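Long-range contacts in GH127 beta-L-arabinofuranoside (Geobacillus stearothermophilus, PDB 4QK0), which probably hydrolyses beta-L-arabinofuranosidic bonds, releasing L-arabinose, as a family 127 glycoside hydrolase: residues K301-I306 with T320-L325; G308-S313 with T334-A339. One frame throughout, in Å; residues are numbered along the deposited sequence.

Interaction 1 (K301-I306 with T320-L325)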
ATOM      1  N   LYS A 301     -12.482  18.051   7.041  1.00 20.98           N
ATOM      2  CA  LYS A 301     -12.041  18.747   5.860  1.00 24.45           C
ATOM      3  C   LYS A 301     -10.676  18.262   5.299  1.00 23.89           C
ATOM      4  O   LYS A 301     -10.220  18.756   4.273  1.00 22.97           O
ATOM      5  CB  LYS A 301     -11.982  20.232   6.125  1.00 28.19           C
ATOM      6  CG  LYS A 301     -13.421  20.725   6.351  1.00 35.11           C
ATOM      7  CD  LYS A 301     -13.810  22.125   5.877  1.00 44.98           C
ATOM      8  CE  LYS A 301     -15.292  22.389   6.200  1.00 57.52           C
ATOM      9  NZ  LYS A 301     -15.541  22.416   7.681  1.00 60.91           N
ATOM     10  N   ARG A 302      -9.990  17.385   6.015  1.00 24.36           N
ATOM     11  CA  ARG A 302      -8.694  16.913   5.529  1.00 25.13           C
ATOM     12  C   ARG A 302      -8.483  15.451   5.626  1.00 21.34           C
ATOM     13  O   ARG A 302      -7.638  14.979   4.920  1.00 21.28           O
ATOM     14  CB  ARG A 302      -7.566  17.658   6.223  1.00 26.67           C
ATOM     15  CG  ARG A 302      -7.720  19.134   6.014  1.00 30.63           C
ATOM     16  CD  ARG A 302      -6.498  19.880   6.356  1.00 39.46           C
ATOM     17  NE  ARG A 302      -6.571  21.256   5.883  1.00 46.44           N
ATOM     18  CZ  ARG A 302      -5.517  22.068   5.853  1.00 52.17           C
ATOM     19  NH1 ARG A 302      -4.320  21.623   6.231  1.00 51.22           N
ATOM     20  NH2 ARG A 302      -5.651  23.311   5.415  1.00 56.21           N
ATOM     21  N   GLN A 303      -9.194  14.735   6.499  1.00 18.29           N
ATOM     22  CA  GLN A 303      -8.902  13.302   6.710  1.00 18.13           C
ATOM     23  C   GLN A 303     -10.131  12.418   6.721  1.00 17.06           C
ATOM     24  O   GLN A 303     -10.188  11.443   7.438  1.00 18.73           O
ATOM     25  CB  GLN A 303      -8.086  13.070   7.949  1.00 19.50           C
ATOM     26  CG  GLN A 303      -6.736  13.788   7.916  1.00 21.00           C
ATOM     27  CD  GLN A 303      -5.828  13.272   9.018  1.00 21.59           C
ATOM     28  OE1 GLN A 303      -5.344  12.143   8.974  1.00 22.93           O
ATOM     29  NE2 GLN A 303      -5.674  14.069  10.085  1.00 24.78           N
HETATM   30  N   MSE A 304     -11.091  12.737   5.879  1.00 17.01           N
HETATM   31  CA  MSE A 304     -12.305  11.996   5.792  1.00 18.11           C
HETATM   32  C   MSE A 304     -12.604  11.637   4.364  1.00 16.50           C
HETATM   33  O   MSE A 304     -12.491  12.471   3.492  1.00 15.84           O
HETATM   34  CB  MSE A 304     -13.476  12.847   6.315  1.00 18.33           C
HETATM   35  CG  MSE A 304     -14.756  12.084   6.336  1.00 19.81           C
HETATM   36 SE   MSE A 304     -16.340  13.178   6.875  1.00 21.65          SE
HETATM   37  CE  MSE A 304     -16.485  14.324   5.354  1.00 18.66           C
ATOM     38  N   TYR A 305     -13.061  10.391   4.141  1.00 16.88           N
ATOM     39  CA  TYR A 305     -13.459   9.923   2.806  1.00 17.32           C
ATOM     40  C   TYR A 305     -14.838  10.423   2.449  1.00 18.94           C
ATOM     41  O   TYR A 305     -15.659  10.699   3.310  1.00 22.51           O
ATOM     42  CB  TYR A 305     -13.422   8.381   2.782  1.00 19.05           C
ATOM     43  CG  TYR A 305     -11.985   7.781   2.804  1.00 17.97           C
ATOM     44  CD1 TYR A 305     -11.260   7.652   1.636  1.00 17.52           C
ATOM     45  CD2 TYR A 305     -11.415   7.352   3.964  1.00 16.75           C
ATOM     46  CE1 TYR A 305      -9.982   7.120   1.633  1.00 16.78           C
ATOM     47  CE2 TYR A 305     -10.136   6.832   3.972  1.00 19.22           C
ATOM     48  CZ  TYR A 305      -9.424   6.692   2.772  1.00 18.45           C
ATOM     49  OH  TYR A 305      -8.107   6.195   2.799  1.00 18.14           O
ATOM     50  N   ILE A 306     -15.160  10.413   1.178  1.00 21.07           N
ATOM     51  CA  ILE A 306     -16.412  10.935   0.752  1.00 21.16           C
ATOM     52  C   ILE A 306     -17.600  10.112   1.320  1.00 21.62           C
ATOM     53  O   ILE A 306     -18.692  10.616   1.405  1.00 24.57           O
ATOM     54  CB  ILE A 306     -16.482  11.057  -0.773  1.00 22.08           C
ATOM     55  CG1 ILE A 306     -17.684  11.886  -1.204  1.00 20.67           C
ATOM     56  CG2 ILE A 306     -16.490   9.677  -1.413  1.00 22.93           C
ATOM     57  CD1 ILE A 306     -17.780  12.154  -2.691  1.00 23.22           C
ATOM     58  N   THR A 320      -3.566   9.020   8.985  1.00 22.72           N
ATOM     59  CA  THR A 320      -2.220   9.377   8.567  1.00 21.08           C
ATOM     60  C   THR A 320      -2.069  10.891   8.672  1.00 21.46           C
ATOM     61  O   THR A 320      -1.536  11.390   9.663  1.00 21.34           O
ATOM     62  CB  THR A 320      -1.902   8.862   7.157  1.00 21.59           C
ATOM     63  OG1 THR A 320      -2.901   9.284   6.213  1.00 23.96           O
ATOM     64  CG2 THR A 320      -1.878   7.356   7.211  1.00 23.08           C
ATOM     65  N   PHE A 321      -2.387  11.619   7.604  1.00 23.22           N
ATOM     66  CA  PHE A 321      -2.162  13.060   7.608  1.00 21.08           C
ATOM     67  C   PHE A 321      -3.045  13.703   6.582  1.00 21.01           C
ATOM     68  O   PHE A 321      -3.666  13.029   5.717  1.00 19.86           O
ATOM     69  CB  PHE A 321      -0.642  13.387   7.406  1.00 25.03           C
ATOM     70  CG  PHE A 321      -0.081  12.856   6.116  1.00 26.21           C
ATOM     71  CD1 PHE A 321      -0.175  13.614   4.936  1.00 26.64           C
ATOM     72  CD2 PHE A 321       0.442  11.578   6.043  1.00 26.98           C
ATOM     73  CE1 PHE A 321       0.268  13.111   3.714  1.00 25.00           C
ATOM     74  CE2 PHE A 321       0.909  11.068   4.816  1.00 25.55           C
ATOM     75  CZ  PHE A 321       0.815  11.857   3.663  1.00 27.14           C
ATOM     76  N   ASP A 322      -3.043  15.024   6.582  1.00 21.11           N
ATOM     77  CA  ASP A 322      -3.925  15.767   5.683  1.00 23.00           C
ATOM     78  C   ASP A 322      -3.879  15.343   4.222  1.00 23.48           C
ATOM     79  O   ASP A 322      -2.823  15.267   3.608  1.00 22.84           O
ATOM     80  CB  ASP A 322      -3.592  17.243   5.763  1.00 24.30           C
ATOM     81  CG  ASP A 322      -3.874  17.838   7.171  1.00 28.58           C
ATOM     82  OD1 ASP A 322      -4.303  17.100   8.104  1.00 28.68           O
ATOM     83  OD2 ASP A 322      -3.625  19.047   7.329  1.00 33.05           O
ATOM     84  N   PHE A 323      -5.065  15.114   3.681  1.00 22.92           N
ATOM     85  CA  PHE A 323      -5.286  14.878   2.291  1.00 23.27           C
ATOM     86  C   PHE A 323      -4.781  13.496   1.766  1.00 23.51           C
ATOM     87  O   PHE A 323      -4.851  13.273   0.567  1.00 24.49           O
ATOM     88  CB  PHE A 323      -4.700  15.997   1.445  1.00 24.16           C
ATOM     89  CG  PHE A 323      -5.197  17.373   1.786  1.00 27.30           C
ATOM     90  CD1 PHE A 323      -6.530  17.722   1.607  1.00 27.07           C
ATOM     91  CD2 PHE A 323      -4.302  18.354   2.199  1.00 29.92           C
ATOM     92  CE1 PHE A 323      -6.956  19.020   1.836  1.00 30.03           C
ATOM     93  CE2 PHE A 323      -4.727  19.668   2.437  1.00 32.45           C
ATOM     94  CZ  PHE A 323      -6.064  19.986   2.277  1.00 29.65           C
ATOM     95  N   ASP A 324      -4.286  12.619   2.647  1.00 22.67           N
ATOM     96  CA  ASP A 324      -3.847  11.256   2.305  1.00 23.72           C
ATOM     97  C   ASP A 324      -5.013  10.295   2.417  1.00 21.83           C
ATOM     98  O   ASP A 324      -5.300   9.734   3.467  1.00 22.41           O
ATOM     99  CB  ASP A 324      -2.679  10.809   3.205  1.00 24.13           C
ATOM    100  CG  ASP A 324      -2.194   9.372   2.895  1.00 24.29           C
ATOM    101  OD1 ASP A 324      -2.146   9.008   1.728  1.00 25.09           O
ATOM    102  OD2 ASP A 324      -1.865   8.611   3.816  1.00 24.58           O
ATOM    103  N   LEU A 325      -5.713  10.149   1.324  1.00 22.83           N
ATOM    104  CA  LEU A 325      -6.977   9.409   1.311  1.00 23.44           C
ATOM    105  C   LEU A 325      -7.064   8.425   0.149  1.00 20.08           C
ATOM    106  O   LEU A 325      -7.897   8.569  -0.758  1.00 20.06           O
ATOM    107  CB  LEU A 325      -8.110  10.422   1.189  1.00 25.52           C
ATOM    108  CG  LEU A 325      -8.253  11.286   2.441  1.00 24.60           C
ATOM    109  CD1 LEU A 325      -9.137  12.465   2.130  1.00 24.57           C
ATOM    110  CD2 LEU A 325      -8.815  10.503   3.626  1.00 24.50           C
TER
HETATM  111  O   HOH W   1      -5.914  10.138   7.739  1.00 28.41           O

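Interaction 2 (G308-S313 with T334-A339)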
ATOM      1  N   GLY A 308     -17.806   9.174   4.407  1.00 20.86           N
ATOM      2  CA  GLY A 308     -17.817   9.313   5.847  1.00 20.41           C
ATOM      3  C   GLY A 308     -16.850   8.358   6.524  1.00 20.57           C
ATOM      4  O   GLY A 308     -16.723   8.345   7.717  1.00 21.49           O
ATOM      5  N   GLY A 309     -16.064   7.623   5.750  1.00 22.58           N
ATOM      6  CA  GLY A 309     -15.018   6.796   6.330  1.00 20.16           C
ATOM      7  C   GLY A 309     -13.877   7.601   6.882  1.00 19.61           C
ATOM      8  O   GLY A 309     -13.545   8.654   6.357  1.00 19.79           O
ATOM      9  N   VAL A 310     -13.237   7.076   7.913  1.00 19.95           N
ATOM     10  CA  VAL A 310     -12.036   7.676   8.435  1.00 21.32           C
ATOM     11  C   VAL A 310     -11.060   6.580   8.795  1.00 20.66           C
ATOM     12  O   VAL A 310     -11.442   5.488   9.236  1.00 20.94           O
ATOM     13  CB  VAL A 310     -12.290   8.536   9.691  1.00 25.78           C
ATOM     14  CG1 VAL A 310     -13.004   9.825   9.345  1.00 28.24           C
ATOM     15  CG2 VAL A 310     -13.189   7.797  10.628  1.00 29.48           C
ATOM     16  N   GLY A 311      -9.774   6.866   8.603  1.00 19.28           N
ATOM     17  CA  GLY A 311      -8.727   5.874   8.813  1.00 21.34           C
ATOM     18  C   GLY A 311      -8.179   5.472   7.450  1.00 20.72           C
ATOM     19  O   GLY A 311      -8.849   4.798   6.697  1.00 21.80           O
ATOM     20  N   SER A 312      -6.973   5.912   7.148  1.00 21.39           N
ATOM     21  CA  SER A 312      -6.391   5.738   5.821  1.00 24.14           C
ATOM     22  C   SER A 312      -5.244   4.723   5.805  1.00 19.99           C
ATOM     23  O   SER A 312      -4.665   4.521   4.780  1.00 20.27           O
ATOM     24  CB  SER A 312      -5.870   7.097   5.322  1.00 23.14           C
ATOM     25  OG  SER A 312      -4.882   7.573   6.228  1.00 28.90           O
ATOM     26  N   SER A 313      -4.900   4.160   6.944  1.00 18.17           N
ATOM     27  CA  SER A 313      -3.810   3.226   7.060  1.00 20.58           C
ATOM     28  C   SER A 313      -4.210   1.994   7.877  1.00 23.21           C
ATOM     29  O   SER A 313      -4.635   2.121   9.015  1.00 20.22           O
ATOM     30  CB  SER A 313      -2.593   3.886   7.696  1.00 21.83           C
ATOM     31  OG  SER A 313      -1.587   2.942   8.099  1.00 22.78           O
ATOM     32  N   THR A 334     -15.758   0.205   9.908  1.00 24.93           N
ATOM     33  CA  THR A 334     -17.154   0.393  10.207  1.00 24.88           C
ATOM     34  C   THR A 334     -17.318   1.121  11.552  1.00 21.61           C
ATOM     35  O   THR A 334     -18.019   2.110  11.610  1.00 19.58           O
ATOM     36  CB  THR A 334     -17.898  -0.980  10.212  1.00 25.99           C
ATOM     37  OG1 THR A 334     -17.737  -1.628   8.938  1.00 22.66           O
ATOM     38  CG2 THR A 334     -19.369  -0.772  10.448  1.00 26.42           C
ATOM     39  N   CYS A 335     -16.623   0.649  12.574  1.00 22.93           N
ATOM     40  CA  CYS A 335     -16.698   1.221  13.898  1.00 29.06           C
ATOM     41  C   CYS A 335     -16.261   2.701  13.949  1.00 29.93           C
ATOM     42  O   CYS A 335     -16.766   3.463  14.760  1.00 28.61           O
ATOM     43  CB  CYS A 335     -15.883   0.402  14.886  1.00 32.76           C
ATOM     44  SG  CYS A 335     -16.749  -1.086  15.341  1.00 36.25           S
ATOM     45  N   ALA A 336     -15.368   3.115  13.055  1.00 25.87           N
ATOM     46  CA  ALA A 336     -14.896   4.491  13.074  1.00 24.94           C
ATOM     47  C   ALA A 336     -15.961   5.392  12.510  1.00 23.89           C
ATOM     48  O   ALA A 336     -16.077   6.529  12.937  1.00 25.81           O
ATOM     49  CB  ALA A 336     -13.618   4.652  12.279  1.00 23.73           C
ATOM     50  N   SER A 337     -16.700   4.907  11.519  1.00 25.00           N
ATOM     51  CA  SER A 337     -17.744   5.702  10.921  1.00 25.37           C
ATOM     52  C   SER A 337     -18.947   5.830  11.889  1.00 26.56           C
ATOM     53  O   SER A 337     -19.547   6.902  11.991  1.00 24.32           O
ATOM     54  CB  SER A 337     -18.176   5.131   9.588  1.00 28.56           C
ATOM     55  OG  SER A 337     -17.267   5.551   8.595  1.00 30.44           O
ATOM     56  N   ILE A 338     -19.234   4.760  12.636  1.00 23.53           N
ATOM     57  CA  ILE A 338     -20.195   4.806  13.699  1.00 21.37           C
ATOM     58  C   ILE A 338     -19.729   5.823  14.724  1.00 24.68           C
ATOM     59  O   ILE A 338     -20.501   6.654  15.211  1.00 25.92           O
ATOM     60  CB  ILE A 338     -20.344   3.419  14.334  1.00 23.43           C
ATOM     61  CG1 ILE A 338     -20.962   2.434  13.341  1.00 24.32           C
ATOM     62  CG2 ILE A 338     -21.143   3.490  15.616  1.00 23.76           C
ATOM     63  CD1 ILE A 338     -20.918   0.997  13.843  1.00 25.05           C
ATOM     64  N   ALA A 339     -18.454   5.766  15.102  1.00 25.62           N
ATOM     65  CA  ALA A 339     -17.939   6.713  16.114  1.00 25.10           C
ATOM     66  C   ALA A 339     -18.043   8.164  15.617  1.00 25.15           C
ATOM     67  O   ALA A 339     -18.285   9.082  16.398  1.00 24.29           O
ATOM     68  CB  ALA A 339     -16.506   6.411  16.439  1.00 23.74           C
TER
HETATM   69  O   HOH W   2     -14.772   4.635   8.942  1.00 19.17           O

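Interaction 1 (K301-I306 with T320-L325)
R302 NH1 donates to D322 OD2 at 2.9 Å, an almost straight salt bridge (N-H...O 166°). It joins the C-terminal part of helix 286-302, in the catalytic (alpha/alpha)6 barrel, to a type II beta turn of F321-D324. OD2 lies in the plane of the guanidinium, yet NH1 meets the carboxylate on its anti side and out of plane, the two groups standing perpendicular. Since D322 OD1 is bonded to N298, the carboxylate is held at both oxygens; an alanine at D322 would probably leave the R302 guanidinium and the N298 amide without this shared partner. The R302 chain runs extended from CG to NE and brings one guanidinium face under the F323 CZ corner, while R302 CG lies over the face of the phenyl ring, the two planes 31° apart. At the backbone, F323 N, inside the turn, bonds to R302 O at 2.9 Å. Q303 lays its side-chain amide beside the F321 peptide, while its NE2 is bonded to N298 and A262 O. D324 and M304 O reach R394 and Y613 of the second subunit, so this corner also serves the dimer. Y305, whose OH bonds to P326 O, and L325 lie side by side, pointing opposite ways. In a CH-pi contact, L325 CD2 sits over the centre of the Y305 ring, 3.9 Å from its centroid and 8° off the normal.

Interaction 2 (G308-S313 with T334-A339)
S337 and G308 make the direct polar link across this contact: S337 OG donates to G308 O at 3.0 Å. The hydroxyl comes in above the carbonyl plane, 53° out of it, and well to the side of the C=O direction (C=O...OG 106°), an approach off the carbonyl lone pairs. Its position follows from the first torsion of S337 (chi1 -82°), which sets OG anti to the carbonyl carbon and beside the backbone N, on the flank of the helix that the loop passes.

A water provides the second polar tie. It donates to S337 OG at 2.7 Å and accepts from V310 N at 3.1 Å, so the serine hydroxyl is at once donor to the loop carbonyl and acceptor from the water, and the buried V310 amide is satisfied through it.

The elements joined are the first turns of helix 334-350, a helix of the catalytic (alpha/alpha)6 barrel, and the loop that follows helix 286-302. This helix packs between helices 266-283 and 413-422, A339 touching L270 and I338 touching L420. Farther along the loop, S312 and S313 lie opposite S318 as a classic beta bulge.

The remaining contacts are van der Waals. V310 turns its CG2 branch to the helix for an apolar contact, 3.6 Å from A336 CB, while the valine as a whole also leans on L270 and F319. A336 CB rests as well against V310 O, at 3.8 Å, the methyl meeting both on one side. G309 comes close to the helix through its backbone alone, its CA lying 3.4 Å from S337 OG.

In the fold
Along the chain the segments of the two interactions alternate, and their centres lie 11 Å apart. They touch directly: T320 OG1 and S312 OG are 2.6 Å apart, probably hydrogen-bonded, while T320 CG2 packs on S313 CB at 3.6 Å. R394 of the second subunit reaches both, meeting D324 and S312 O. Interaction 2 lies deeper, about 7 Å from the centre of the chain against about 17 Å for interaction 1 (centre to centre). C335 on its helix packs on C412, disulfide-bonded to it in another structure of this protein but not here; in related GH127 enzymes the corresponding cysteines belong to a zinc-binding active site, which both probably mark here.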